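Local coordinates for phosphatidylinositol-specific phospholipase C1 (Streptomyces antibioticus, PDB 3H4X), which belongs to the phosphatidylinositol-specific phospholipase C family and folds as a closed beta/alpha barrel of TIM type, mostly parallel strands ringed by helices, at residues 58-63 / 125-130. Numbering follows the deposited sequence.
With EOH (ethanol), chain T.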
loop_
_atom_site.group_PDB
_atom_site.type_symbol
_atom_site.label_atom_id
_atom_site.label_comp_id
_atom_site.label_asym_id
_atom_site.label_seq_id
_atom_site.Cartn_x
_atom_site.Cartn_y
_atom_site.Cartn_z
ATOM N N LEU A 58 -0.603 -4.765 6.120
ATOM C CA LEU A 58 -0.253 -4.316 4.783
ATOM C C LEU A 58 0.047 -5.545 3.941
ATOM O O LEU A 58 0.779 -6.432 4.373
ATOM C CB LEU A 58 0.959 -3.374 4.840
ATOM C CG LEU A 58 1.529 -2.808 3.532
ATOM C CD1 LEU A 58 2.374 -1.581 3.822
ATOM C CD2 LEU A 58 2.340 -3.831 2.762
ATOM N N LEU A 59 -0.563 -5.609 2.762
ATOM C CA LEU A 59 -0.331 -6.692 1.818
ATOM C C LEU A 59 0.089 -6.062 0.512
ATOM O O LEU A 59 -0.587 -5.163 0.008
ATOM C CB LEU A 59 -1.605 -7.509 1.608
ATOM C CG LEU A 59 -2.178 -8.182 2.853
ATOM C CD1 LEU A 59 -3.522 -8.806 2.530
ATOM C CD2 LEU A 59 -1.221 -9.217 3.423
ATOM N N GLU A 60 1.198 -6.528 -0.048
ATOM C CA GLU A 60 1.731 -5.906 -1.248
ATOM C C GLU A 60 1.430 -6.719 -2.502
ATOM O O GLU A 60 1.527 -7.952 -2.501
ATOM C CB GLU A 60 3.224 -5.679 -1.078
ATOM C CG GLU A 60 3.864 -4.863 -2.173
ATOM C CD GLU A 60 5.336 -4.654 -1.917
ATOM O OE1 GLU A 60 5.828 -5.132 -0.871
ATOM O OE2 GLU A 60 6.000 -4.017 -2.756
ATOM N N LEU A 61 1.062 -6.000 -3.560
ATOM C CA LEU A 61 0.690 -6.567 -4.855
ATOM C C LEU A 61 1.497 -5.910 -5.962
ATOM O O LEU A 61 1.686 -4.691 -5.952
ATOM C CB LEU A 61 -0.783 -6.285 -5.151
ATOM C CG LEU A 61 -1.838 -6.810 -4.189
ATOM C CD1 LEU A 61 -3.226 -6.402 -4.647
ATOM C CD2 LEU A 61 -1.735 -8.317 -4.077
ATOM N N ASP A 62 1.940 -6.714 -6.927
ATOM C CA ASP A 62 2.634 -6.218 -8.119
ATOM C C ASP A 62 1.690 -6.280 -9.316
ATOM O O ASP A 62 1.208 -7.360 -9.667
ATOM C CB ASP A 62 3.876 -7.065 -8.410
ATOM C CG ASP A 62 4.963 -6.902 -7.364
ATOM O OD1 ASP A 62 5.087 -5.804 -6.782
ATOM O OD2 ASP A 62 5.708 -7.872 -7.128
ATOM N N LEU A 63 1.425 -5.127 -9.929
ATOM C CA LEU A 63 0.516 -5.031 -11.071
ATOM C C LEU A 63 1.240 -4.577 -12.321
ATOM O O LEU A 63 2.190 -3.797 -12.262
ATOM C CB LEU A 63 -0.610 -4.036 -10.802
ATOM C CG LEU A 63 -1.591 -4.355 -9.683
ATOM C CD1 LEU A 63 -2.731 -3.347 -9.707
ATOM C CD2 LEU A 63 -2.117 -5.781 -9.786
ATOM N N LEU A 125 -4.105 -2.176 4.402
ATOM C CA LEU A 125 -3.510 -1.383 3.340
ATOM C C LEU A 125 -3.011 -2.315 2.252
ATOM O O LEU A 125 -2.193 -3.206 2.512
ATOM C CB LEU A 125 -2.351 -0.549 3.888
ATOM C CG LEU A 125 -1.574 0.294 2.870
ATOM C CD1 LEU A 125 -2.485 1.281 2.148
ATOM C CD2 LEU A 125 -0.410 1.025 3.533
ATOM N N LEU A 126 -3.528 -2.126 1.043
ATOM C CA LEU A 126 -3.014 -2.818 -0.130
ATOM C C LEU A 126 -1.983 -1.924 -0.777
ATOM O O LEU A 126 -2.316 -0.861 -1.320
ATOM C CB LEU A 126 -4.121 -3.095 -1.141
ATOM C CG LEU A 126 -5.168 -4.124 -0.742
ATOM C CD1 LEU A 126 -4.513 -5.337 -0.109
ATOM C CD2 LEU A 126 -6.156 -3.486 0.212
ATOM N N LYS A 127 -0.728 -2.338 -0.702
ATOM C CA LYS A 127 0.336 -1.602 -1.338
ATOM C C LYS A 127 0.497 -2.140 -2.740
ATOM O O LYS A 127 0.753 -3.327 -2.935
ATOM C CB LYS A 127 1.633 -1.764 -0.561
ATOM C CG LYS A 127 2.839 -1.195 -1.274
ATOM C CD LYS A 127 4.082 -1.333 -0.433
ATOM C CE LYS A 127 5.324 -1.082 -1.258
ATOM N NZ LYS A 127 6.549 -1.080 -0.414
ATOM N N ILE A 128 0.337 -1.257 -3.714
ATOM C CA ILE A 128 0.398 -1.646 -5.104
ATOM C C ILE A 128 1.650 -1.065 -5.732
ATOM O O ILE A 128 1.812 0.159 -5.794
ATOM C CB ILE A 128 -0.810 -1.095 -5.868
ATOM C CG1 ILE A 128 -2.118 -1.447 -5.147
ATOM C CG2 ILE A 128 -0.763 -1.532 -7.329
ATOM C CD1 ILE A 128 -2.386 -2.909 -5.028
ATOM N N GLU A 129 2.542 -1.937 -6.190
ATOM C CA GLU A 129 3.633 -1.490 -7.037
ATOM C C GLU A 129 3.191 -1.636 -8.482
ATOM O O GLU A 129 2.899 -2.745 -8.946
ATOM C CB GLU A 129 4.914 -2.292 -6.791
ATOM C CG GLU A 129 6.047 -1.859 -7.724
ATOM C CD GLU A 129 7.356 -2.600 -7.500
ATOM O OE1 GLU A 129 7.657 -2.977 -6.348
ATOM O OE2 GLU A 129 8.105 -2.784 -8.485
ATOM N N MET A 130 3.124 -0.513 -9.189
ATOM C CA MET A 130 2.790 -0.524 -10.603
ATOM C C MET A 130 4.082 -0.816 -11.353
ATOM O O MET A 130 4.836 0.100 -11.700
ATOM C CB MET A 130 2.207 0.824 -11.022
ATOM C CG MET A 130 0.936 1.216 -10.286
ATOM S SD MET A 130 -0.412 0.041 -10.505
ATOM C CE MET A 130 -0.184 -0.354 -12.234
HETATM C C1 EOH T . 9.151 -1.035 -2.246
HETATM C C2 EOH T . 10.412 -1.176 -3.097
HETATM O O EOH T . 8.580 -2.279 -1.896
HETATM O O HOH W 1 7.922 -5.627 -6.412
#
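Lys127 and Glu60 stand side by side on neighbouring parallel strands, a worked example of how a TIM-type barrel sorts polar and apolar side chains onto opposite faces of one sheet. Segments 58-63 and 125-130 run in step, their axes 25° apart, and five backbone hydrogen bonds join them; one is 2.8 Å long, from Leu61 N to Lys127 O. The lysine chain is stretched throughout, starting with CG anti to the backbone N (chi1 171°), and its methylenes run along the equally extended Glu60, Lys127 CE passing 3.4 Å from Glu60 OE2. Lys127 NZ makes a long salt bridge to Glu60 OE2 at 3.8 Å and another to Asp260 of strand 258-262. An ethanol, probably from the crystallisation liquor, bridges the two polar ends from beyond their tips: its O accepts a bond of 2.8 Å from Lys127 NZ and returns a weak one to Glu60 OE2. Contacts of this carboxylate are tentative, belonging to one of two modelled Glu60 conformers. Further along this face a water links Asp62 and Glu129, whose carboxylates also bind Tyr40 and Lys131, respectively. Leu58 closes the polar row with hydrocarbon: its CD1 lies 3.8 Å from Leu125 CD2, while CD2 leans on the root of Lys127.

The reverse face is apolar. Leu63, with CG anti to the carbonyl carbon (chi1 -64°), brings CD1 to 3.6 Å from Ile128 CG2, and the bent Met130 chain folds its CE against Leu63 CB. Helix 104-117 packs on Leu61, Leu63 and Leu126, and helix 48-52 on Leu59 and Leu61, while strands 31-36 and 189-195 extend the barrel wall on either side.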